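Local atomic coordinates of periplasmic beta-glucosidase (Pseudomonas aeruginosa, PDB entry 6R5T), a protein that probably hydrolyses terminal, non-reducing beta-D-glucosyl residues of beta-glucosides in the periplasm, with release of beta-D-glucose. Residues A382-L387 with R500-A505; P386-Q391 with L424-G429; P447-D452 with G478-M483. The protein carries 1 engineered substitution. One frame throughout, in Å; residues are numbered along the deposited sequence. Where two conformers were deposited one is given.

Contact 1. Residues A382-L387 with R500-A505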
ATOM      1  N   ALA A 382      39.651   1.099 -13.462  1.00 18.63           N
ATOM      2  CA  ALA A 382      38.614   0.912 -14.511  1.00 19.60           C
ATOM      3  C   ALA A 382      37.339   1.643 -14.054  1.00 20.41           C
ATOM      4  O   ALA A 382      36.902   1.437 -12.916  1.00 21.65           O
ATOM      5  CB  ALA A 382      38.344  -0.530 -14.782  1.00 20.82           C
ATOM      6  N   VAL A 383      36.814   2.524 -14.900  1.00 18.01           N
ATOM      7  CA  VAL A 383      35.577   3.295 -14.606  1.00 18.42           C
ATOM      8  C   VAL A 383      34.533   2.758 -15.579  1.00 17.91           C
ATOM      9  O   VAL A 383      34.669   2.920 -16.812  1.00 17.88           O
ATOM     10  CB  VAL A 383      35.799   4.801 -14.732  1.00 19.40           C
ATOM     11  CG1 VAL A 383      34.512   5.542 -14.424  1.00 21.74           C
ATOM     12  CG2 VAL A 383      36.950   5.257 -13.873  1.00 20.84           C
ATOM     13  N   ILE A 384      33.534   2.075 -15.057  1.00 15.59           N
ATOM     14  CA  ILE A 384      32.657   1.232 -15.875  1.00 15.62           C
ATOM     15  C   ILE A 384      31.196   1.504 -15.531  1.00 17.57           C
ATOM     16  O   ILE A 384      30.879   1.571 -14.350  1.00 18.90           O
ATOM     17  CB  ILE A 384      33.008  -0.274 -15.727  1.00 15.77           C
ATOM     18  CG1 ILE A 384      34.441  -0.521 -16.242  1.00 17.31           C
ATOM     19  CG2 ILE A 384      32.012  -1.143 -16.418  1.00 15.69           C
ATOM     20  CD1 ILE A 384      34.950  -1.907 -15.963  1.00 17.39           C
ATOM     21  N   GLY A 385      30.352   1.578 -16.558  1.00 15.76           N
ATOM     22  CA  GLY A 385      28.894   1.627 -16.357  1.00 15.67           C
ATOM     23  C   GLY A 385      28.251   2.777 -17.111  1.00 13.72           C
ATOM     24  O   GLY A 385      28.919   3.759 -17.455  1.00 14.93           O
ATOM     25  N   PRO A 386      26.936   2.664 -17.346  1.00 14.41           N
ATOM     26  CA  PRO A 386      26.232   3.651 -18.187  1.00 14.69           C
ATOM     27  C   PRO A 386      26.078   5.026 -17.541  1.00 16.29           C
ATOM     28  O   PRO A 386      25.755   5.959 -18.244  1.00 19.00           O
ATOM     29  CB  PRO A 386      24.891   2.977 -18.451  1.00 14.97           C
ATOM     30  CG  PRO A 386      24.694   2.021 -17.299  1.00 15.20           C
ATOM     31  CD  PRO A 386      26.087   1.530 -16.971  1.00 14.00           C
ATOM     32  N   LEU A 387      26.316   5.151 -16.251  1.00 15.52           N
ATOM     33  CA  LEU A 387      26.196   6.472 -15.590  0.50 16.52           C
ATOM     34  C   LEU A 387      27.555   7.142 -15.423  1.00 16.85           C
ATOM     35  O   LEU A 387      27.606   8.316 -15.013  1.00 17.41           O
ATOM     36  CB  LEU A 387      25.426   6.273 -14.287  0.50 16.41           C
ATOM     37  CG  LEU A 387      23.968   5.888 -14.566  0.50 18.21           C
ATOM     38  CD1 LEU A 387      23.295   5.357 -13.343  0.50 19.83           C
ATOM     39  CD2 LEU A 387      23.192   7.077 -15.152  0.50 18.39           C
ATOM     40  N   ARG A 500      22.871  -5.119 -13.528  1.00 14.12           N
ATOM     41  CA  ARG A 500      23.175  -6.178 -12.518  1.00 15.54           C
ATOM     42  C   ARG A 500      23.938  -7.311 -13.201  1.00 16.01           C
ATOM     43  O   ARG A 500      24.841  -7.873 -12.567  1.00 16.14           O
ATOM     44  CB  ARG A 500      21.906  -6.725 -11.863  1.00 16.98           C
ATOM     45  CG  ARG A 500      21.244  -5.687 -10.988  1.00 17.49           C
ATOM     46  CD  ARG A 500      20.111  -6.189 -10.095  1.00 18.73           C
ATOM     47  NE  ARG A 500      18.959  -6.373 -10.912  1.00 21.35           N
ATOM     48  CZ  ARG A 500      18.536  -7.536 -11.371  1.00 23.19           C
ATOM     49  NH1 ARG A 500      19.137  -8.644 -10.976  1.00 26.44           N
ATOM     50  NH2 ARG A 500      17.477  -7.584 -12.156  1.00 23.57           N
ATOM     51  N   ARG A 501      23.638  -7.585 -14.467  1.00 15.66           N
ATOM     52  CA  ARG A 501      24.410  -8.608 -15.226  1.00 16.17           C
ATOM     53  C   ARG A 501      25.868  -8.148 -15.305  1.00 16.44           C
ATOM     54  O   ARG A 501      26.802  -8.982 -15.106  1.00 17.34           O
ATOM     55  CB  ARG A 501      23.789  -8.747 -16.611  1.00 18.49           C
ATOM     56  CG  ARG A 501      24.419  -9.859 -17.428  1.00 21.34           C
ATOM     57  CD  ARG A 501      23.649  -9.961 -18.734  1.00 24.21           C
ATOM     58  NE  ARG A 501      24.261 -10.993 -19.562  1.00 30.67           N
ATOM     59  CZ  ARG A 501      24.053 -11.133 -20.871  1.00 31.53           C
ATOM     60  NH1 ARG A 501      23.301 -10.270 -21.530  1.00 32.08           N
ATOM     61  NH2 ARG A 501      24.672 -12.102 -21.523  1.00 33.40           N
ATOM     62  N   LEU A 502      26.088  -6.883 -15.618  1.00 15.07           N
ATOM     63  CA  LEU A 502      27.435  -6.246 -15.649  1.00 14.12           C
ATOM     64  C   LEU A 502      28.135  -6.428 -14.299  1.00 15.51           C
ATOM     65  O   LEU A 502      29.313  -6.847 -14.219  1.00 14.43           O
ATOM     66  CB  LEU A 502      27.297  -4.767 -16.056  1.00 15.79           C
ATOM     67  CG  LEU A 502      28.535  -3.901 -15.932  1.00 15.49           C
ATOM     68  CD1 LEU A 502      29.599  -4.390 -16.906  1.00 15.96           C
ATOM     69  CD2 LEU A 502      28.171  -2.451 -16.182  1.00 17.11           C
ATOM     70  N   LEU A 503      27.437  -6.071 -13.202  1.00 14.17           N
ATOM     71  CA  LEU A 503      28.054  -6.141 -11.861  1.00 15.13           C
ATOM     72  C   LEU A 503      28.421  -7.597 -11.550  1.00 14.45           C
ATOM     73  O   LEU A 503      29.498  -7.786 -10.985  1.00 16.58           O
ATOM     74  CB  LEU A 503      27.060  -5.634 -10.809  1.00 14.07           C
ATOM     75  CG  LEU A 503      26.761  -4.135 -10.834  1.00 15.93           C
ATOM     76  CD1 LEU A 503      25.859  -3.800  -9.657  1.00 16.46           C
ATOM     77  CD2 LEU A 503      27.996  -3.285 -10.798  1.00 16.84           C
ATOM     78  N   LYS A 504      27.585  -8.564 -11.883  1.00 14.63           N
ATOM     79  CA  LYS A 504      27.884  -9.985 -11.551  1.00 16.02           C
ATOM     80  C   LYS A 504      29.141 -10.398 -12.325  1.00 17.64           C
ATOM     81  O   LYS A 504      30.027 -11.089 -11.772  1.00 17.56           O
ATOM     82  CB  LYS A 504      26.715 -10.896 -11.869  1.00 18.88           C
ATOM     83  CG  LYS A 504      25.592 -10.781 -10.838  1.00 25.56           C
ATOM     84  CD  LYS A 504      24.326 -11.547 -11.149  1.00 33.49           C
ATOM     85  CE  LYS A 504      23.226 -11.117 -10.189  1.00 38.90           C
ATOM     86  NZ  LYS A 504      22.094 -12.072 -10.147  1.00 43.30           N
ATOM     87  N   ALA A 505      29.225  -9.998 -13.580  1.00 17.40           N
ATOM     88  CA  ALA A 505      30.410 -10.354 -14.407  1.00 19.62           C
ATOM     89  C   ALA A 505      31.645  -9.649 -13.877  1.00 18.54           C
ATOM     90  O   ALA A 505      32.733 -10.269 -13.799  1.00 19.08           O
ATOM     91  CB  ALA A 505      30.121 -10.033 -15.859  1.00 20.08           C
TER
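Ile384 and Leu502 make a small, buried and purely apolar strand-to-helix contact in the alpha/beta domain that follows the TIM-barrel domain in family 3 glycoside hydrolases. Ile384 closes strand 380-384, and Leu502 sits on the flank of helix 497-508 that is turned to it. The touching branch of the isoleucine is its short one: with chi1 at -63°, CG2 lies anti to the backbone N and projects at the leucine. There it meets the fork of Leu502 almost evenly, since Ile384 CG2 is 4.1 Å from Leu502 CD1 and 4.1 Å from Leu502 CD2. Leu502 CG is in turn anti to its own backbone N (171°), which carries both methyls out from the helix toward the strand end. The second of them also lies against the main chain, with Leu502 CD2 4.1 Å from the CA of Gly385. At Gly385 the chain leaves the strand with phi 129°, a conformation suited to glycine, and the helix side chain meets bare backbone. No hydrogen bond joins the segments; the contact buries 100 Å² in all. Leu502 also packs on Leu460 and Ala463 of helix 456-468, while its neighbour Leu503 leans on Ala475 and Val477 of strand 472-478. That strand is hydrogen-bonded beside strand 380-384, whose other neighbour is strand 423-427.

Contact 2. Residues P386-Q391 with L424-G429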
ATOM      1  N   PRO A 386      26.936   2.664 -17.346  1.00 14.41           N
ATOM      2  CA  PRO A 386      26.232   3.651 -18.187  1.00 14.69           C
ATOM      3  C   PRO A 386      26.078   5.026 -17.541  1.00 16.29           C
ATOM      4  O   PRO A 386      25.755   5.959 -18.244  1.00 19.00           O
ATOM      5  CB  PRO A 386      24.891   2.977 -18.451  1.00 14.97           C
ATOM      6  CG  PRO A 386      24.694   2.021 -17.299  1.00 15.20           C
ATOM      7  CD  PRO A 386      26.087   1.530 -16.971  1.00 14.00           C
ATOM      8  N   LEU A 387      26.316   5.151 -16.251  1.00 15.52           N
ATOM      9  CA  LEU A 387      26.196   6.472 -15.590  0.50 16.52           C
ATOM     10  C   LEU A 387      27.555   7.142 -15.423  1.00 16.85           C
ATOM     11  O   LEU A 387      27.606   8.316 -15.013  1.00 17.41           O
ATOM     12  CB  LEU A 387      25.426   6.273 -14.287  0.50 16.41           C
ATOM     13  CG  LEU A 387      23.968   5.888 -14.566  0.50 18.21           C
ATOM     14  CD1 LEU A 387      23.295   5.357 -13.343  0.50 19.83           C
ATOM     15  CD2 LEU A 387      23.192   7.077 -15.152  0.50 18.39           C
ATOM     16  N   ALA A 388      28.655   6.478 -15.789  1.00 14.62           N
ATOM     17  CA  ALA A 388      29.985   7.049 -15.539  1.00 16.13           C
ATOM     18  C   ALA A 388      30.240   8.349 -16.286  1.00 16.03           C
ATOM     19  O   ALA A 388      30.903   9.227 -15.689  1.00 17.11           O
ATOM     20  CB  ALA A 388      31.021   6.025 -15.893  1.00 15.85           C
ATOM     21  N   LYS A 389      29.843   8.389 -17.566  1.00 15.89           N
ATOM     22  CA  LYS A 389      30.038   9.588 -18.405  1.00 17.06           C
ATOM     23  C   LYS A 389      28.711  10.295 -18.713  1.00 18.34           C
ATOM     24  O   LYS A 389      28.660  11.058 -19.717  1.00 18.67           O
ATOM     25  CB  LYS A 389      30.719   9.182 -19.707  1.00 18.08           C
ATOM     26  CG  LYS A 389      32.174   8.855 -19.532  1.00 22.00           C
ATOM     27  CD  LYS A 389      32.891   8.801 -20.870  1.00 27.41           C
ATOM     28  CE  LYS A 389      34.368   8.537 -20.707  1.00 33.35           C
ATOM     29  NZ  LYS A 389      35.044   8.598 -22.033  1.00 38.33           N
ATOM     30  N   SER A 390      27.703  10.145 -17.874  1.00 15.87           N
ATOM     31  CA  SER A 390      26.406  10.780 -18.132  1.00 17.62           C
ATOM     32  C   SER A 390      26.314  12.164 -17.499  1.00 18.80           C
ATOM     33  O   SER A 390      26.250  12.265 -16.257  1.00 18.20           O
ATOM     34  CB  SER A 390      25.292   9.907 -17.654  1.00 17.47           C
ATOM     35  OG  SER A 390      24.076  10.545 -17.971  1.00 18.47           O
ATOM     36  N   GLN A 391      26.302  13.207 -18.314  1.00 16.49           N
ATOM     37  CA  GLN A 391      26.014  14.568 -17.827  1.00 16.99           C
ATOM     38  C   GLN A 391      24.521  14.743 -17.604  1.00 17.04           C
ATOM     39  O   GLN A 391      24.174  15.415 -16.672  1.00 16.28           O
ATOM     40  CB  GLN A 391      26.504  15.587 -18.854  1.00 15.48           C
ATOM     41  CG  GLN A 391      28.017  15.729 -18.837  1.00 17.03           C
ATOM     42  CD  GLN A 391      28.541  16.707 -19.852  1.00 18.83           C
ATOM     43  OE1 GLN A 391      28.199  16.596 -21.037  1.00 21.61           O
ATOM     44  NE2 GLN A 391      29.369  17.642 -19.391  1.00 17.26           N
ATOM     45  N   LEU A 424      43.060   6.131 -15.825  1.00 22.53           N
ATOM     46  CA  LEU A 424      41.651   5.683 -15.861  1.00 22.04           C
ATOM     47  C   LEU A 424      41.376   4.919 -17.139  1.00 23.80           C
ATOM     48  O   LEU A 424      41.844   5.329 -18.239  1.00 25.06           O
ATOM     49  CB  LEU A 424      40.743   6.910 -15.798  1.00 21.89           C
ATOM     50  CG  LEU A 424      40.913   7.825 -14.601  1.00 23.51           C
ATOM     51  CD1 LEU A 424      39.883   8.935 -14.684  1.00 25.01           C
ATOM     52  CD2 LEU A 424      40.783   7.031 -13.302  1.00 23.96           C
ATOM     53  N   LEU A 425      40.625   3.839 -17.035  1.00 21.85           N
ATOM     54  CA  LEU A 425      40.210   3.051 -18.211  1.00 21.34           C
ATOM     55  C   LEU A 425      38.691   3.033 -18.195  1.00 26.93           C
ATOM     56  O   LEU A 425      38.138   2.668 -17.175  1.00 32.23           O
ATOM     57  CB  LEU A 425      40.745   1.632 -18.094  1.00 23.91           C
ATOM     58  CG  LEU A 425      42.237   1.473 -17.826  1.00 26.87           C
ATOM     59  CD1 LEU A 425      42.535  -0.000 -17.667  1.00 30.68           C
ATOM     60  CD2 LEU A 425      43.062   2.061 -18.962  1.00 29.30           C
ATOM     61  N   TYR A 426      38.073   3.301 -19.313  1.00 23.24           N
ATOM     62  CA  TYR A 426      36.610   3.453 -19.397  1.00 20.48           C
ATOM     63  C   TYR A 426      35.996   2.345 -20.228  1.00 19.48           C
ATOM     64  O   TYR A 426      36.501   2.006 -21.294  1.00 20.21           O
ATOM     65  CB  TYR A 426      36.249   4.823 -19.971  1.00 19.54           C
ATOM     66  CG  TYR A 426      34.786   4.930 -20.293  1.00 20.64           C
ATOM     67  CD1 TYR A 426      33.864   5.010 -19.266  1.00 20.47           C
ATOM     68  CD2 TYR A 426      34.305   4.877 -21.589  1.00 19.22           C
ATOM     69  CE1 TYR A 426      32.510   5.124 -19.520  1.00 19.51           C
ATOM     70  CE2 TYR A 426      32.955   4.984 -21.864  1.00 18.55           C
ATOM     71  CZ  TYR A 426      32.045   5.110 -20.829  1.00 19.64           C
ATOM     72  OH  TYR A 426      30.716   5.130 -21.101  1.00 21.15           O
ATOM     73  N   ALA A 427      34.825   1.872 -19.825  1.00 17.14           N
ATOM     74  CA  ALA A 427      33.943   1.047 -20.643  1.00 15.95           C
ATOM     75  C   ALA A 427      32.518   1.284 -20.193  1.00 18.61           C
ATOM     76  O   ALA A 427      32.260   1.258 -18.977  1.00 18.28           O
ATOM     77  CB  ALA A 427      34.283  -0.413 -20.528  1.00 17.41           C
ATOM     78  N   LYS A 428      31.632   1.486 -21.144  1.00 17.73           N
ATOM     79  CA  LYS A 428      30.223   1.697 -20.777  1.00 17.87           C
ATOM     80  C   LYS A 428      29.666   0.468 -20.068  1.00 17.11           C
ATOM     81  O   LYS A 428      28.860   0.648 -19.085  1.00 15.58           O
ATOM     82  CB  LYS A 428      29.394   2.021 -22.003  1.00 18.52           C
ATOM     83  CG  LYS A 428      28.035   2.559 -21.637  1.00 20.28           C
ATOM     84  CD  LYS A 428      27.277   3.016 -22.788  1.00 24.20           C
ATOM     85  CE  LYS A 428      25.899   3.445 -22.361  1.00 23.34           C
ATOM     86  NZ  LYS A 428      25.313   4.330 -23.376  1.00 28.09           N
ATOM     87  N   GLY A 429      29.931  -0.749 -20.563  1.00 17.45           N
ATOM     88  CA  GLY A 429      29.536  -1.961 -19.827  1.00 17.05           C
ATOM     89  C   GLY A 429      28.148  -2.457 -20.113  1.00 16.51           C
ATOM     90  O   GLY A 429      27.960  -3.632 -20.306  1.00 16.31           O
TER
HETATM   91  O   HOH W   1      24.018   6.014 -20.611  1.00 35.74           O
HETATM   92  O   HOH W   2      29.054   5.976 -19.183  1.00 18.47           O
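Lys389 lies across Tyr426 where the type I beta turn Leu387-Ser390, just beyond strand 380-384, folds against strand 423-427 of the alpha/beta domain's mixed sheet. The backbones come closest at Pro386 and Lys428. Pro386 CD is 3.6 Å from Lys428 O, an approach without a hydrogen bond because the proline N has no hydrogen to share. Pro386 CB also touches the extended Lys428 chain at 4.1 Å, to CE. A water held by Pro386 O at 2.9 Å reaches Lys428 NZ only weakly; that ammonium is held mainly by Glu450 O.

Lys389 and the Tyr426 ring form the solvent side. With its chain extended beyond CG, the lysine runs over one face, and Lys389 CE stands 3.7 Å from the centroid of the Tyr426 ring, only 11° off the normal, as a CH-pi contact. The ammonium continues past the centre: Lys389 NZ is 4.2 Å from the same Tyr426 centroid and 26° off the normal, in cation-pi range, and it has a second aromatic partner in Tyr411. The backbone N of Lys428 lies over the opposite face, offset toward the rim. Ala388 comes in at the edge, its CB 4.0 Å from Tyr426 CE1. A second water, in the ring plane at its edge, joins turn to strand: its oxygen is 3.0 Å from Lys389 N, whose N-H it accepts, and 2.7 Å from Tyr426 OH.

Contact 3. Residues P447-D452 with G478-M483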
ATOM      1  N   PRO A 447      15.142  12.815 -26.257  1.00 27.02           N
ATOM      2  CA  PRO A 447      16.142  11.760 -26.244  1.00 26.28           C
ATOM      3  C   PRO A 447      17.071  12.011 -25.056  1.00 27.52           C
ATOM      4  O   PRO A 447      17.922  12.801 -25.159  1.00 31.46           O
ATOM      5  CB  PRO A 447      16.880  11.961 -27.568  1.00 28.12           C
ATOM      6  CG  PRO A 447      16.795  13.455 -27.777  1.00 31.00           C
ATOM      7  CD  PRO A 447      15.377  13.768 -27.347  1.00 26.78           C
ATOM      8  N   GLU A 448      16.834  11.309 -23.951  1.00 21.86           N
ATOM      9  CA  GLU A 448      17.550  11.557 -22.678  1.00 22.78           C
ATOM     10  C   GLU A 448      18.558  10.452 -22.384  1.00 22.74           C
ATOM     11  O   GLU A 448      19.324  10.641 -21.453  1.00 23.71           O
ATOM     12  CB  GLU A 448      16.531  11.703 -21.538  1.00 23.07           C
ATOM     13  CG  GLU A 448      15.772  13.002 -21.684  1.00 26.11           C
ATOM     14  CD  GLU A 448      14.731  13.398 -20.647  1.00 32.81           C
ATOM     15  OE1 GLU A 448      14.292  14.558 -20.734  1.00 39.02           O
ATOM     16  OE2 GLU A 448      14.287  12.554 -19.810  1.00 25.77           O
ATOM     17  N   VAL A 449      18.502   9.324 -23.091  1.00 19.44           N
ATOM     18  CA  VAL A 449      19.371   8.165 -22.826  1.00 21.88           C
ATOM     19  C   VAL A 449      20.102   7.806 -24.115  1.00 22.06           C
ATOM     20  O   VAL A 449      19.435   7.373 -25.026  1.00 22.67           O
ATOM     21  CB  VAL A 449      18.566   6.976 -22.299  1.00 22.20           C
ATOM     22  CG1 VAL A 449      19.413   5.734 -22.145  1.00 23.98           C
ATOM     23  CG2 VAL A 449      17.921   7.371 -20.973  1.00 21.73           C
ATOM     24  N   GLU A 450      21.425   7.819 -24.029  1.00 22.64           N
ATOM     25  CA  GLU A 450      22.330   7.379 -25.116  1.00 25.74           C
ATOM     26  C   GLU A 450      22.324   5.862 -25.128  1.00 24.24           C
ATOM     27  O   GLU A 450      22.637   5.214 -24.097  1.00 27.59           O
ATOM     28  CB  GLU A 450      23.755   7.874 -24.901  1.00 32.78           C
ATOM     29  CG  GLU A 450      23.862   9.370 -24.655  1.00 40.57           C
ATOM     30  CD  GLU A 450      25.098  10.067 -25.215  1.00 52.96           C
ATOM     31  OE1 GLU A 450      25.345  11.239 -24.831  1.00 56.61           O
ATOM     32  OE2 GLU A 450      25.802   9.453 -26.060  1.00 68.25           O
ATOM     33  N   VAL A 451      21.950   5.283 -26.247  1.00 22.84           N
ATOM     34  CA  VAL A 451      21.895   3.829 -26.404  1.00 22.57           C
ATOM     35  C   VAL A 451      23.132   3.442 -27.215  1.00 26.66           C
ATOM     36  O   VAL A 451      23.310   3.922 -28.380  1.00 22.90           O
ATOM     37  CB  VAL A 451      20.566   3.437 -27.067  1.00 25.71           C
ATOM     38  CG1 VAL A 451      20.492   1.952 -27.273  1.00 27.28           C
ATOM     39  CG2 VAL A 451      19.383   3.938 -26.224  1.00 26.27           C
ATOM     40  N   ASP A 452      24.006   2.661 -26.600  1.00 23.62           N
ATOM     41  CA  ASP A 452      25.117   2.029 -27.320  1.00 25.70           C
ATOM     42  C   ASP A 452      24.463   1.009 -28.229  1.00 25.95           C
ATOM     43  O   ASP A 452      23.673   0.180 -27.785  1.00 27.81           O
ATOM     44  CB  ASP A 452      26.087   1.391 -26.340  1.00 26.58           C
ATOM     45  CG  ASP A 452      27.379   0.923 -26.991  1.00 30.20           C
ATOM     46  OD1 ASP A 452      27.314   0.110 -27.954  1.00 28.26           O
ATOM     47  OD2 ASP A 452      28.417   1.332 -26.495  1.00 32.42           O
ATOM     48  N   GLY A 478      23.041   2.406 -11.752  1.00 14.38           N
ATOM     49  CA  GLY A 478      21.789   2.702 -11.050  1.00 14.95           C
ATOM     50  C   GLY A 478      20.741   3.175 -12.039  1.00 16.43           C
ATOM     51  O   GLY A 478      20.646   2.641 -13.134  1.00 17.72           O
ATOM     52  N   GLU A 479      19.988   4.195 -11.682  1.00 13.64           N
ATOM     53  CA  GLU A 479      18.857   4.688 -12.492  1.00 14.71           C
ATOM     54  C   GLU A 479      19.295   5.865 -13.342  1.00 15.64           C
ATOM     55  O   GLU A 479      20.138   6.646 -12.920  1.00 15.14           O
ATOM     56  CB  GLU A 479      17.683   5.150 -11.605  1.00 14.10           C
ATOM     57  CG  GLU A 479      17.118   4.082 -10.706  1.00 14.19           C
ATOM     58  CD  GLU A 479      15.978   4.641  -9.837  1.00 14.71           C
ATOM     59  OE1 GLU A 479      16.119   5.772  -9.328  1.00 16.07           O
ATOM     60  OE2 GLU A 479      14.947   3.909  -9.674  1.00 16.16           O
ATOM     61  N   SER A 480      18.734   6.001 -14.524  1.00 13.74           N
ATOM     62  CA  SER A 480      18.752   7.266 -15.249  1.00 14.67           C
ATOM     63  C   SER A 480      17.700   8.190 -14.642  1.00 14.24           C
ATOM     64  O   SER A 480      16.771   7.727 -13.947  1.00 13.60           O
ATOM     65  CB  SER A 480      18.561   7.055 -16.736  1.00 14.99           C
ATOM     66  OG  SER A 480      17.263   6.550 -17.015  1.00 14.88           O
ATOM     67  N   GLN A 481      17.873   9.503 -14.835  1.00 13.63           N
ATOM     68  CA  GLN A 481      17.038  10.449 -14.060  1.00 14.56           C
ATOM     69  C   GLN A 481      15.578  10.325 -14.516  1.00 15.04           C
ATOM     70  O   GLN A 481      14.696  10.604 -13.711  1.00 14.76           O
ATOM     71  CB  GLN A 481      17.601  11.872 -14.135  1.00 16.91           C
ATOM     72  CG  GLN A 481      17.743  12.420 -15.533  1.00 17.12           C
ATOM     73  CD  GLN A 481      16.489  12.815 -16.255  1.00 19.03           C
ATOM     74  OE1 GLN A 481      15.553  13.343 -15.666  1.00 17.77           O
ATOM     75  NE2 GLN A 481      16.465  12.560 -17.560  1.00 17.88           N
ATOM     76  N   GLY A 482      15.321   9.906 -15.750  1.00 13.88           N
ATOM     77  CA  GLY A 482      13.926   9.738 -16.205  1.00 15.52           C
ATOM     78  C   GLY A 482      13.247   8.530 -15.579  1.00 15.32           C
ATOM     79  O   GLY A 482      12.021   8.354 -15.827  1.00 16.26           O
ATOM     80  N   MET A 483      13.971   7.712 -14.806  1.00 14.06           N
ATOM     81  CA  MET A 483      13.336   6.596 -14.054  1.00 14.73           C
ATOM     82  C   MET A 483      12.805   7.113 -12.729  1.00 15.33           C
ATOM     83  O   MET A 483      12.037   6.385 -12.101  1.00 14.71           O
ATOM     84  CB  MET A 483      14.308   5.471 -13.746  1.00 13.57           C
ATOM     85  CG  MET A 483      14.809   4.793 -15.008  1.00 14.08           C
ATOM     86  SD  MET A 483      15.960   3.463 -14.615  1.00 16.37           S
ATOM     87  CE  MET A 483      16.477   2.964 -16.255  1.00 16.72           C
TER
HETATM   88  O   HOH W   3      18.593  10.635 -18.730  1.00 17.84           O
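Glu448 and Gln481 reach for each other from two loops of the alpha/beta domain, their side chains crossing at about a right angle. The glutamate is stretched out beyond CG, whereas the glutamine is folded: a bend at chi2 (73°) curls its amide back from the 3-10 turn 481-483 toward loop 447-452. The single direct hydrogen bond runs from Gln481 NE2 to Glu448 OE2, 3.1 Å long with an N-H...O angle of 153°. Its two ends are used differently. Seen from the glutamine the geometry is regular, because the acceptor lies almost in the amide plane. On the glutamate, by contrast, the donor comes in from well above the carboxylate, 72° out of its plane, and the two flat groups are steeply inclined to each other.

The same NH2 group also meets a water. This water accepts from Gln481 NE2 (3.1 Å) and donates to Glu448 O (2.8 Å), and the amide thereby binds the side chain of Glu448 directly and its carbonyl through the water. Alongside, Val449 CG2 comes to 4.1 Å from Ser480 OG, a loose touch. The 3-10 turn that presents the glutamine is closed by Met483 N on Ser480 O, 2.9 Å apart, and Gln481 N is held by Asp393 OD1. The Glu448 side chain remains about 10 Å from a bound galactose unit, too far to touch the sugar.

Val449, Ser480 and Met483 all pack on Leu442 of helix 436-442, and Met483 also meets Phe600 of the second subunit. The Glu448-Gln481 bond and its companion water tie the loop entering helix 456-468 to the loop leaving strand 472-478, with helix 391-394 beside them.

Contact 1 is core, contact 2 surface, and contact 3 partly buried between loops, and their chemistry follows: apolar carbon contacts alone in the first, methyls and a glycine CA; a lysine over a tyrosine face (CH-pi and cation-pi) with bridging waters in the second; an amide-carboxylate bond with one water in the third. Contacts 1 and 2 share Pro386 and Leu387 and concern neighbouring strands, 380-384 and 423-427, joined by probable backbone hydrogen bonds such as Gly385 N to Ala427 O (3.1 Å). Both segments of contact 3 fall between the two of contact 1 in sequence, and Lys428 links contact 2 to its loop 447-452. All three belong to one alpha/beta domain.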